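Local coordinates for protein GTPase subunit of restriction endonuclease (Thermococcus gammatolerans, PDB 6P0F) that probably recognises modified DNA through its N-terminal YTH domain, as the GTPase subunit of an McrB-type restriction endonuclease, at residues A[106-111]-A[120-125]; A[39-44]-A[99-104]; A[18-23]-A[73-78]; A[53-58]-A[63-68]. All coordinates share one frame; numbering follows the deposited sequence.

Contact 1 of 4, residues A[106-111]-A[120-125]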
# COMPACT_ATOMS: atom_id res chain seq x y z
N ASN A 106 -8.24 -10.71 18.11
CA ASN A 106 -9.58 -11.07 18.53
C ASN A 106 -10.67 -10.21 17.89
O ASN A 106 -11.86 -10.47 18.11
CB ASN A 106 -9.71 -10.94 20.06
CG ASN A 106 -8.56 -11.61 20.81
OD1 ASN A 106 -7.78 -10.95 21.51
ND2 ASN A 106 -8.46 -12.92 20.68
N ASP A 107 -10.29 -9.19 17.13
CA ASP A 107 -11.22 -8.18 16.65
C ASP A 107 -11.25 -8.08 15.13
O ASP A 107 -11.75 -7.09 14.59
CB ASP A 107 -10.86 -6.81 17.24
CG ASP A 107 -11.28 -6.66 18.69
OD1 ASP A 107 -12.28 -7.29 19.09
OD2 ASP A 107 -10.59 -5.91 19.42
N VAL A 108 -10.77 -9.11 14.43
CA VAL A 108 -10.59 -9.01 12.98
C VAL A 108 -11.84 -9.32 12.17
O VAL A 108 -11.83 -9.16 10.94
CB VAL A 108 -9.45 -9.94 12.52
CG1 VAL A 108 -8.13 -9.48 13.10
CG2 VAL A 108 -9.71 -11.41 12.93
N SER A 109 -12.93 -9.75 12.80
CA SER A 109 -14.04 -10.26 12.00
C SER A 109 -14.56 -9.22 11.00
O SER A 109 -14.98 -9.58 9.90
CB SER A 109 -15.19 -10.71 12.90
OG SER A 109 -16.30 -11.03 12.09
N PHE A 110 -14.60 -7.94 11.39
CA PHE A 110 -15.16 -6.93 10.50
C PHE A 110 -14.36 -6.81 9.20
O PHE A 110 -14.91 -6.38 8.18
CB PHE A 110 -15.27 -5.54 11.18
CG PHE A 110 -13.99 -4.75 11.22
CD1 PHE A 110 -12.98 -5.05 12.13
CD2 PHE A 110 -13.81 -3.68 10.37
CE1 PHE A 110 -11.81 -4.31 12.16
CE2 PHE A 110 -12.64 -2.92 10.41
CZ PHE A 110 -11.64 -3.24 11.30
N LEU A 111 -13.09 -7.19 9.21
CA LEU A 111 -12.27 -7.07 8.00
C LEU A 111 -12.80 -7.96 6.89
O LEU A 111 -12.55 -7.67 5.71
CB LEU A 111 -10.80 -7.39 8.30
CG LEU A 111 -10.13 -6.39 9.26
CD1 LEU A 111 -8.76 -6.88 9.68
CD2 LEU A 111 -10.06 -5.01 8.62
N ASN A 120 -6.96 -12.08 8.24
CA ASN A 120 -5.51 -12.26 8.32
C ASN A 120 -4.75 -10.94 8.35
O ASN A 120 -3.63 -10.88 8.87
CB ASN A 120 -5.01 -13.08 7.13
CG ASN A 120 -5.47 -14.53 7.15
OD1 ASN A 120 -6.00 -15.02 8.16
ND2 ASN A 120 -5.27 -15.23 6.04
N PHE A 121 -5.31 -9.88 7.77
CA PHE A 121 -4.55 -8.69 7.42
C PHE A 121 -4.81 -7.55 8.40
O PHE A 121 -5.26 -6.44 8.04
CB PHE A 121 -4.89 -8.27 5.99
CG PHE A 121 -4.76 -9.38 4.99
CD1 PHE A 121 -3.52 -9.88 4.68
CD2 PHE A 121 -5.86 -9.93 4.38
CE1 PHE A 121 -3.38 -10.91 3.76
CE2 PHE A 121 -5.73 -10.97 3.47
CZ PHE A 121 -4.49 -11.45 3.15
N ARG A 122 -4.46 -7.80 9.66
CA ARG A 122 -4.91 -6.96 10.75
C ARG A 122 -4.03 -5.74 11.02
O ARG A 122 -4.41 -4.89 11.82
CB ARG A 122 -5.05 -7.79 12.02
CG ARG A 122 -3.71 -8.26 12.60
CD ARG A 122 -3.95 -9.29 13.71
NE ARG A 122 -2.68 -9.68 14.34
CZ ARG A 122 -2.09 -8.99 15.32
NH1 ARG A 122 -2.66 -7.89 15.81
NH2 ARG A 122 -0.94 -9.42 15.84
N PHE A 123 -2.87 -5.62 10.38
CA PHE A 123 -2.06 -4.41 10.50
C PHE A 123 -2.46 -3.45 9.38
O PHE A 123 -2.08 -3.63 8.22
CB PHE A 123 -0.58 -4.77 10.48
CG PHE A 123 -0.15 -5.51 11.73
CD1 PHE A 123 0.17 -4.82 12.89
CD2 PHE A 123 -0.10 -6.89 11.74
CE1 PHE A 123 0.54 -5.50 14.05
CE2 PHE A 123 0.26 -7.57 12.90
CZ PHE A 123 0.58 -6.87 14.05
N LEU A 124 -3.24 -2.43 9.74
CA LEU A 124 -3.84 -1.54 8.77
C LEU A 124 -3.03 -0.27 8.59
O LEU A 124 -2.49 0.29 9.55
CB LEU A 124 -5.27 -1.15 9.19
CG LEU A 124 -6.25 -2.25 9.58
CD1 LEU A 124 -7.61 -1.62 9.88
CD2 LEU A 124 -6.36 -3.28 8.48
N MSE A 125 -3.03 0.23 7.36
CA MSE A 125 -2.46 1.54 7.05
C MSE A 125 -3.55 2.34 6.33
O MSE A 125 -4.13 1.84 5.36
CB MSE A 125 -1.21 1.43 6.19
CG MSE A 125 -1.48 0.82 4.82
SE MSE A 125 0.22 0.28 3.97
CE MSE A 125 0.72 -0.85 5.36

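Contact 2 of 4, residues A[39-44]-A[99-104]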
# COMPACT_ATOMS: atom_id res chain seq x y z
N PRO A 39 -13.25 6.90 16.10
CA PRO A 39 -13.61 8.14 15.38
C PRO A 39 -12.44 9.08 15.22
O PRO A 39 -12.38 9.88 14.28
CB PRO A 39 -14.73 8.73 16.24
CG PRO A 39 -14.50 8.14 17.60
CD PRO A 39 -14.03 6.75 17.34
N ASP A 40 -11.45 9.01 16.10
CA ASP A 40 -10.26 9.85 15.94
C ASP A 40 -9.55 9.54 14.63
O ASP A 40 -9.13 10.43 13.89
CB ASP A 40 -9.33 9.60 17.13
CG ASP A 40 -8.90 8.12 17.19
OD1 ASP A 40 -9.80 7.28 17.06
OD2 ASP A 40 -7.71 7.88 17.10
N ILE A 41 -9.37 8.24 14.36
CA ILE A 41 -8.73 7.82 13.13
C ILE A 41 -9.55 8.27 11.93
O ILE A 41 -9.02 8.85 10.97
CB ILE A 41 -8.53 6.29 13.12
CG1 ILE A 41 -7.68 5.86 14.32
CG2 ILE A 41 -7.96 5.88 11.81
CD1 ILE A 41 -6.29 6.35 14.31
N LEU A 42 -10.86 7.99 11.97
CA LEU A 42 -11.72 8.34 10.84
C LEU A 42 -11.75 9.85 10.60
O LEU A 42 -11.71 10.32 9.46
CB LEU A 42 -13.12 7.81 11.10
CG LEU A 42 -13.22 6.30 11.27
CD1 LEU A 42 -14.65 5.91 11.59
CD2 LEU A 42 -12.73 5.62 10.00
N ASP A 43 -11.80 10.64 11.68
CA ASP A 43 -11.82 12.09 11.55
C ASP A 43 -10.52 12.61 10.93
O ASP A 43 -10.52 13.50 10.08
CB ASP A 43 -12.03 12.72 12.93
CG ASP A 43 -13.49 12.63 13.44
OD1 ASP A 43 -14.42 12.31 12.67
OD2 ASP A 43 -13.69 12.93 14.65
N ASN A 44 -9.40 12.09 11.40
CA ASN A 44 -8.11 12.60 10.94
C ASN A 44 -7.76 12.14 9.54
O ASN A 44 -7.00 12.82 8.84
CB ASN A 44 -7.02 12.17 11.92
CG ASN A 44 -7.00 13.01 13.18
OD1 ASN A 44 -7.81 13.93 13.35
ND2 ASN A 44 -6.10 12.66 14.10
N GLU A 99 -2.30 7.22 8.94
CA GLU A 99 -2.38 6.58 10.24
C GLU A 99 -2.17 5.08 10.07
O GLU A 99 -2.45 4.52 9.01
CB GLU A 99 -3.73 6.78 10.93
CG GLU A 99 -3.76 7.82 12.02
CD GLU A 99 -2.87 7.46 13.20
OE1 GLU A 99 -2.09 6.50 13.13
OE2 GLU A 99 -2.93 8.18 14.21
N THR A 100 -1.71 4.45 11.12
CA THR A 100 -1.64 3.00 11.18
C THR A 100 -2.45 2.55 12.38
O THR A 100 -2.52 3.23 13.40
CB THR A 100 -0.21 2.46 11.29
OG1 THR A 100 0.38 2.91 12.52
CG2 THR A 100 0.64 2.91 10.12
N VAL A 101 -3.09 1.39 12.23
CA VAL A 101 -3.97 0.84 13.25
C VAL A 101 -3.68 -0.65 13.29
O VAL A 101 -3.86 -1.32 12.28
CB VAL A 101 -5.46 1.09 12.94
CG1 VAL A 101 -6.31 0.43 14.00
CG2 VAL A 101 -5.74 2.59 12.84
N GLU A 102 -3.26 -1.16 14.44
CA GLU A 102 -3.18 -2.59 14.64
C GLU A 102 -4.51 -3.09 15.19
O GLU A 102 -4.93 -2.70 16.28
CB GLU A 102 -2.03 -2.95 15.59
CG GLU A 102 -1.97 -4.44 15.90
CD GLU A 102 -0.93 -4.80 16.98
OE1 GLU A 102 -0.89 -5.98 17.39
OE2 GLU A 102 -0.25 -3.87 17.48
N ILE A 103 -5.18 -3.95 14.43
CA ILE A 103 -6.39 -4.61 14.92
C ILE A 103 -5.97 -5.84 15.71
O ILE A 103 -5.16 -6.65 15.25
CB ILE A 103 -7.32 -5.01 13.76
CG1 ILE A 103 -7.70 -3.77 12.93
CG2 ILE A 103 -8.58 -5.69 14.31
CD1 ILE A 103 -8.42 -2.71 13.69
N SER A 104 -6.53 -6.00 16.90
CA SER A 104 -6.19 -7.16 17.71
C SER A 104 -6.65 -8.44 17.03
O SER A 104 -7.69 -8.49 16.37
CB SER A 104 -6.84 -7.04 19.09
OG SER A 104 -8.01 -7.82 19.15
O HOH W 1 -3.99 10.86 13.41

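Contact 3 of 4, residues A[18-23]-A[73-78]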
# COMPACT_ATOMS: atom_id res chain seq x y z
N GLU A 18 -8.29 -8.19 -5.82
CA GLU A 18 -9.68 -7.90 -5.48
C GLU A 18 -9.76 -7.07 -4.20
O GLU A 18 -10.52 -6.09 -4.13
CB GLU A 18 -10.47 -9.21 -5.31
CG GLU A 18 -10.47 -10.05 -6.58
CD GLU A 18 -11.17 -9.34 -7.73
OE1 GLU A 18 -10.49 -8.88 -8.66
OE2 GLU A 18 -12.41 -9.22 -7.69
N ASN A 19 -8.98 -7.43 -3.18
CA ASN A 19 -8.99 -6.68 -1.93
C ASN A 19 -8.46 -5.26 -2.13
O ASN A 19 -9.00 -4.30 -1.58
CB ASN A 19 -8.15 -7.41 -0.89
CG ASN A 19 -8.79 -8.72 -0.42
OD1 ASN A 19 -9.92 -9.01 -0.78
ND2 ASN A 19 -8.08 -9.48 0.37
N PHE A 20 -7.41 -5.13 -2.92
CA PHE A 20 -6.81 -3.82 -3.24
C PHE A 20 -7.77 -2.92 -3.99
O PHE A 20 -7.89 -1.73 -3.71
CB PHE A 20 -5.54 -4.08 -4.05
CG PHE A 20 -4.79 -2.87 -4.45
CD1 PHE A 20 -4.01 -2.19 -3.52
CD2 PHE A 20 -4.80 -2.41 -5.77
CE1 PHE A 20 -3.27 -1.06 -3.91
CE2 PHE A 20 -4.04 -1.31 -6.15
CZ PHE A 20 -3.29 -0.64 -5.22
N GLU A 21 -8.45 -3.48 -4.99
CA GLU A 21 -9.47 -2.72 -5.70
C GLU A 21 -10.54 -2.22 -4.74
O GLU A 21 -10.99 -1.08 -4.85
CB GLU A 21 -10.07 -3.60 -6.80
CG GLU A 21 -11.12 -2.91 -7.65
CD GLU A 21 -11.61 -3.82 -8.77
OE1 GLU A 21 -12.04 -4.95 -8.46
OE2 GLU A 21 -11.52 -3.43 -9.96
N GLU A 22 -10.92 -3.05 -3.77
CA GLU A 22 -12.00 -2.68 -2.88
C GLU A 22 -11.63 -1.49 -2.00
O GLU A 22 -12.41 -0.54 -1.87
CB GLU A 22 -12.42 -3.87 -2.03
CG GLU A 22 -13.55 -3.53 -1.10
CD GLU A 22 -14.92 -3.47 -1.82
OE1 GLU A 22 -15.76 -2.65 -1.42
OE2 GLU A 22 -15.12 -4.29 -2.76
N THR A 23 -10.48 -1.53 -1.34
CA THR A 23 -10.21 -0.56 -0.31
C THR A 23 -9.14 0.47 -0.64
O THR A 23 -9.04 1.44 0.11
CB THR A 23 -9.83 -1.23 1.02
OG1 THR A 23 -8.68 -2.04 0.86
CG2 THR A 23 -11.00 -2.10 1.53
N PHE A 73 2.65 1.02 -4.46
CA PHE A 73 1.95 -0.22 -4.78
C PHE A 73 2.28 -0.56 -6.23
O PHE A 73 1.91 0.18 -7.15
CB PHE A 73 0.44 -0.06 -4.61
CG PHE A 73 -0.01 0.05 -3.20
CD1 PHE A 73 -0.15 -1.06 -2.39
CD2 PHE A 73 -0.36 1.29 -2.69
CE1 PHE A 73 -0.61 -0.93 -1.09
CE2 PHE A 73 -0.83 1.42 -1.38
CZ PHE A 73 -0.96 0.32 -0.59
N TYR A 74 3.01 -1.65 -6.44
CA TYR A 74 3.24 -2.20 -7.76
C TYR A 74 2.10 -3.15 -8.09
O TYR A 74 1.77 -3.99 -7.27
CB TYR A 74 4.56 -2.97 -7.76
CG TYR A 74 5.85 -2.20 -7.80
CD1 TYR A 74 5.91 -0.84 -7.56
CD2 TYR A 74 7.04 -2.86 -8.09
CE1 TYR A 74 7.11 -0.15 -7.61
CE2 TYR A 74 8.25 -2.18 -8.15
CZ TYR A 74 8.28 -0.84 -7.89
OH TYR A 74 9.48 -0.16 -7.96
N VAL A 75 1.51 -3.02 -9.27
CA VAL A 75 0.36 -3.84 -9.66
C VAL A 75 0.69 -4.55 -10.97
O VAL A 75 0.96 -3.89 -11.98
CB VAL A 75 -0.91 -3.00 -9.79
CG1 VAL A 75 -2.10 -3.89 -10.17
CG2 VAL A 75 -1.18 -2.23 -8.49
N GLY A 76 0.63 -5.87 -10.97
CA GLY A 76 0.98 -6.61 -12.16
C GLY A 76 0.85 -8.10 -11.91
O GLY A 76 0.52 -8.53 -10.80
N LYS A 77 1.18 -8.88 -12.94
CA LYS A 77 1.06 -10.34 -12.91
C LYS A 77 2.32 -10.94 -12.30
O LYS A 77 3.41 -10.86 -12.88
CB LYS A 77 0.81 -10.84 -14.33
CG LYS A 77 0.93 -12.33 -14.55
CD LYS A 77 -0.16 -13.08 -13.84
CE LYS A 77 -0.13 -14.54 -14.30
NZ LYS A 77 -1.27 -14.89 -15.21
N ARG A 78 2.17 -11.51 -11.11
CA ARG A 78 3.30 -12.14 -10.45
C ARG A 78 3.61 -13.44 -11.16
O ARG A 78 2.73 -14.30 -11.25
CB ARG A 78 2.99 -12.39 -8.98
CG ARG A 78 4.17 -13.00 -8.27
CD ARG A 78 4.02 -13.02 -6.74
NE ARG A 78 3.83 -11.67 -6.20
CZ ARG A 78 4.83 -10.82 -5.96
NH1 ARG A 78 6.08 -11.19 -6.17
NH2 ARG A 78 4.57 -9.60 -5.48

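Contact 4 of 4, residues A[53-58]-A[63-68]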
# COMPACT_ATOMS: atom_id res chain seq x y z
N TRP A 53 -5.14 -0.29 3.53
CA TRP A 53 -4.56 -1.56 3.16
C TRP A 53 -4.16 -2.27 4.44
O TRP A 53 -4.09 -1.66 5.50
CB TRP A 53 -3.36 -1.35 2.23
CG TRP A 53 -2.81 -2.64 1.69
CD1 TRP A 53 -1.56 -3.16 1.88
CD2 TRP A 53 -3.53 -3.61 0.91
NE1 TRP A 53 -1.46 -4.39 1.27
CE2 TRP A 53 -2.65 -4.67 0.64
CE3 TRP A 53 -4.83 -3.67 0.40
CZ2 TRP A 53 -3.04 -5.80 -0.10
CZ3 TRP A 53 -5.20 -4.78 -0.35
CH2 TRP A 53 -4.29 -5.81 -0.61
N GLY A 54 -4.03 -3.59 4.38
CA GLY A 54 -3.74 -4.35 5.58
C GLY A 54 -2.72 -5.43 5.28
O GLY A 54 -2.63 -5.94 4.16
N ARG A 55 -1.96 -5.78 6.32
CA ARG A 55 -0.91 -6.80 6.20
C ARG A 55 -0.95 -7.69 7.43
O ARG A 55 -1.53 -7.33 8.45
CB ARG A 55 0.47 -6.17 6.07
CG ARG A 55 0.67 -5.33 4.83
CD ARG A 55 2.11 -4.83 4.72
NE ARG A 55 3.02 -5.95 4.58
CZ ARG A 55 3.89 -6.30 5.51
NH1 ARG A 55 3.98 -5.60 6.64
NH2 ARG A 55 4.68 -7.34 5.31
N SER A 56 -0.27 -8.85 7.31
CA SER A 56 -0.14 -9.81 8.40
C SER A 56 0.82 -9.37 9.50
O SER A 56 0.70 -9.87 10.63
CB SER A 56 0.37 -11.16 7.89
OG SER A 56 -0.29 -11.56 6.71
N LYS A 57 1.77 -8.47 9.22
CA LYS A 57 2.75 -8.02 10.20
C LYS A 57 2.85 -6.50 10.21
O LYS A 57 2.50 -5.82 9.24
CB LYS A 57 4.16 -8.56 9.91
CG LYS A 57 4.28 -10.05 9.84
CD LYS A 57 5.75 -10.46 9.86
CE LYS A 57 6.06 -11.40 11.04
NZ LYS A 57 5.96 -12.85 10.68
N GLU A 58 3.38 -5.98 11.32
CA GLU A 58 3.64 -4.56 11.50
C GLU A 58 4.86 -4.09 10.73
O GLU A 58 5.01 -2.87 10.51
CB GLU A 58 3.84 -4.27 12.98
CG GLU A 58 3.72 -2.81 13.37
CD GLU A 58 3.67 -2.64 14.88
OE1 GLU A 58 2.76 -1.94 15.38
OE2 GLU A 58 4.54 -3.24 15.56
N LYS A 63 11.44 -3.21 9.27
CA LYS A 63 11.21 -1.80 9.52
C LYS A 63 9.73 -1.65 9.88
O LYS A 63 8.88 -2.24 9.23
CB LYS A 63 11.60 -0.98 8.29
CG LYS A 63 13.09 -1.16 7.94
CD LYS A 63 13.96 -0.51 9.02
CE LYS A 63 15.42 -0.40 8.61
NZ LYS A 63 16.17 0.44 9.59
N LYS A 64 9.46 -0.94 10.97
CA LYS A 64 8.08 -0.68 11.36
C LYS A 64 7.50 0.36 10.43
O LYS A 64 8.15 1.35 10.08
CB LYS A 64 8.06 -0.21 12.82
CG LYS A 64 6.69 0.11 13.37
CD LYS A 64 6.81 0.49 14.85
CE LYS A 64 5.54 1.17 15.36
NZ LYS A 64 5.64 1.53 16.81
N ILE A 65 6.27 0.13 9.98
CA ILE A 65 5.59 1.06 9.09
C ILE A 65 4.95 2.14 9.96
O ILE A 65 4.17 1.83 10.87
CB ILE A 65 4.53 0.35 8.24
CG1 ILE A 65 5.19 -0.74 7.39
CG2 ILE A 65 3.77 1.34 7.37
CD1 ILE A 65 4.19 -1.58 6.64
N ASP A 66 5.26 3.39 9.66
CA ASP A 66 4.83 4.54 10.45
C ASP A 66 3.97 5.49 9.64
O ASP A 66 4.14 5.61 8.42
CB ASP A 66 6.05 5.33 10.97
CG ASP A 66 6.98 4.51 11.86
OD1 ASP A 66 6.47 3.75 12.71
OD2 ASP A 66 8.22 4.63 11.71
N LYS A 67 3.11 6.25 10.30
CA LYS A 67 2.46 7.33 9.58
C LYS A 67 3.49 8.31 9.04
O LYS A 67 4.59 8.49 9.61
CB LYS A 67 1.41 8.02 10.45
CG LYS A 67 1.92 8.61 11.71
CD LYS A 67 0.76 9.26 12.49
CE LYS A 67 1.35 9.87 13.74
NZ LYS A 67 0.32 10.57 14.53
N GLY A 68 3.22 8.83 7.85
CA GLY A 68 4.15 9.65 7.12
C GLY A 68 5.03 8.90 6.14
O GLY A 68 5.61 9.54 5.26

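Contact 1 of 4, residues A[106-111]-A[120-125]
A classic beta bulge at the start of strand 123-127 in the YTH domain, formed where Arg122 and Phe123 both face Arg55, receives the side chains of Val108 and Leu111. These two come from the long loop that follows strand 91-102, and a short 3-10 turn puts them on the same side: Leu111 N donates to Val108 O at 2.9 Å. The contact is entirely van der Waals, with no hydrogen bond from one segment to the other. Val108 CG1, standing beside its own backbone N, runs into Arg122 CB at 3.7 Å, so it is the root of the arginine that is touched. Leu111 uses both branches. CD1 lies over the bulge backbone, 3.9 Å from Phe121 O and 4.0 Å from Arg122 CA, while CD2 meets Leu124 CD2 at 4.1 Å as the two leucines pass in opposite directions. The same Leu111 CD2 also rests on the Phe110 ring, 3.5 Å above its plane and displaced toward the rim, which puts a third apolar group in this buried corner. Arg122 leaves its backbone with CG set between N and the carbonyl carbon (chi1 69°), and the extended chain carries the guanidinium away from Val108. There NH1 forms a salt bridge with Glu102 and a hydrogen bond to Ile103 O, at the end of the neighbouring strand 91-102 and just past it, holding the charged end fixed. One face of the guanidinium lies against Phe123, whose CZ sits 3.4 Å above the guanidinium plane, displaced toward its rim.

Contact 2 of 4, residues A[39-44]-A[99-104]
Ile41 reaches from helix 39-45 to Glu99 and Val101, which point to the same side of strand 91-102. From CB, the CG2 branch ends 4.1 Å from Val101 CG2, and CG1 lies at the same distance from that methyl; the two side chains meet tip to tip. With CG1 beside the backbone N (chi1 -59°), the last atom, CD1, comes against the aliphatic part of the glutamate: it is 3.7 Å from Glu99 CG and 3.8 Å from Glu99 CD, the two side chains crossing at about a right angle. A bend at chi2 (-64°) folds Glu99 alongside its own strand toward the next residue, where OE1 accepts Thr100 N through its anti lone pair at 2.9 Å, an angled bond of 138°. OE2 takes a hydrogen from a water 3.0 Å away; that water in turn accepts from Asn44 ND2 at 2.9 Å. With an alanine in place of Glu99, Ile41 CD1 would probably lose the surface it rests on, Thr100 N its side-chain acceptor and the water its link to the strand. Just beyond both segments the Cys45-Cys98 disulfide ties the helix to the strand covalently. The whole is a helix-on-strand packing at the surface of this YTH domain, made of one isoleucine, a water bridge and a neighbouring disulfide.

Contact 3 of 4, residues A[18-23]-A[73-78]
Helix 15-26 packs on one face of the central mixed sheet through Phe20, which meets Phe73 and Val75 of strand 70-76; all three are buried. The torsion at Phe20 places CG opposite the backbone N (chi1 -179°), directing the ring from the helix toward the strand. Its leading corner, CE1, lies over one face of the Phe73 ring, 3.4 Å above the plane and displaced toward the rim, and is 3.5 Å from both CG and CD1 of Phe73. The ring planes are inclined at 54° with centroids 5.0 Å apart, an oblique pairing. Phe20 CZ reaches past the ring to Phe73 CB at 3.8 Å. Round the other side, Phe20 CE2 touches Val75 CG2, also at 3.8 Å, so the phenylalanine is wedged against two alternate residues of one strand. The alternation of the beta strand gives the sheet of this alpha/beta YTH fold two faces: Phe73 and Val75 point to the helix, whereas Tyr74 between them points to the opposite face, where helix 138-145 lies. Strand 70-76 runs parallel to strand 5-11, whose Ile10 also touches Phe20. A serine in place of Phe20 is likely to open a gap between helix and sheet, stripping the cover from one face of Phe73 and leaving Val75 CG2 without its aromatic neighbour. Phe73 has a second aromatic partner in Trp53, which it meets edge-to-face, and Thr23, one turn along the helix, gives its OG1 to hydrogen bonds with Phe52 O and Trp115 NE1.

Contact 4 of 4, residues A[53-58]-A[63-68]
This is a surface contact at the base of a small beta hairpin, where Glu58 and Ile65 face each other just outside the paired strands 59-60 and 63-64. One backbone bond joins them: Ile65 N donates to Glu58 O at 3.3 Å, weak by its length although nearly straight at 166°. Glu58 O is also grazed by the Ile65 side chain, with CG1 at 3.8 Å. Deeper in, Ile65 CD1 approaches the Arg55 guanidinium obliquely, 4.0 Å from NH1. A turn at chi3 (63°) brings the guanidinium there, and its NH1 is bonded to Thr59 O, so the arginine is held by the hairpin backbone. On the outer side Glu58 and Lys64 run alongside each other, both extended and pointing the same way, their CG atoms 4.2 Å apart. Ile65 itself turns inward to Phe6, Ile97 and Met125, joining the hairpin to the main sheet. The chemistry is therefore split: on the inner side a buried isoleucine that meets a guanidinium and a carbonyl oxygen here and apolar side chains of the main sheet beyond, and outside it an acid and a base whose Glu58 OE1 and Lys64 NZ stay 4.7 Å apart, consistent with a loose electrostatic attraction without a formed salt bridge.

How the contacts relate
From the N terminus, helix 15-26 opens contact 3 and helix 39-45 opens contact 2 before either is closed. Contact 4 then forms and closes entirely within both loops, bringing residues 63-68 back beside the end of strand 49-55. Strand 70-76 closes contact 3 and strand 91-102 closes contact 2, so these two cross along the chain. Contact 1 follows in series, folding the loop after strand 91-102 onto strand 123-127. All four reach the mixed sheet. Strand 123-127 joins contact 1 to its neighbours, with Leu124 N bonded to Val101 O and Met125 N to Trp53 O, while the Trp53 ring also packs against the backbone of Asn19 and Phe20, joining contact 4 to contact 3.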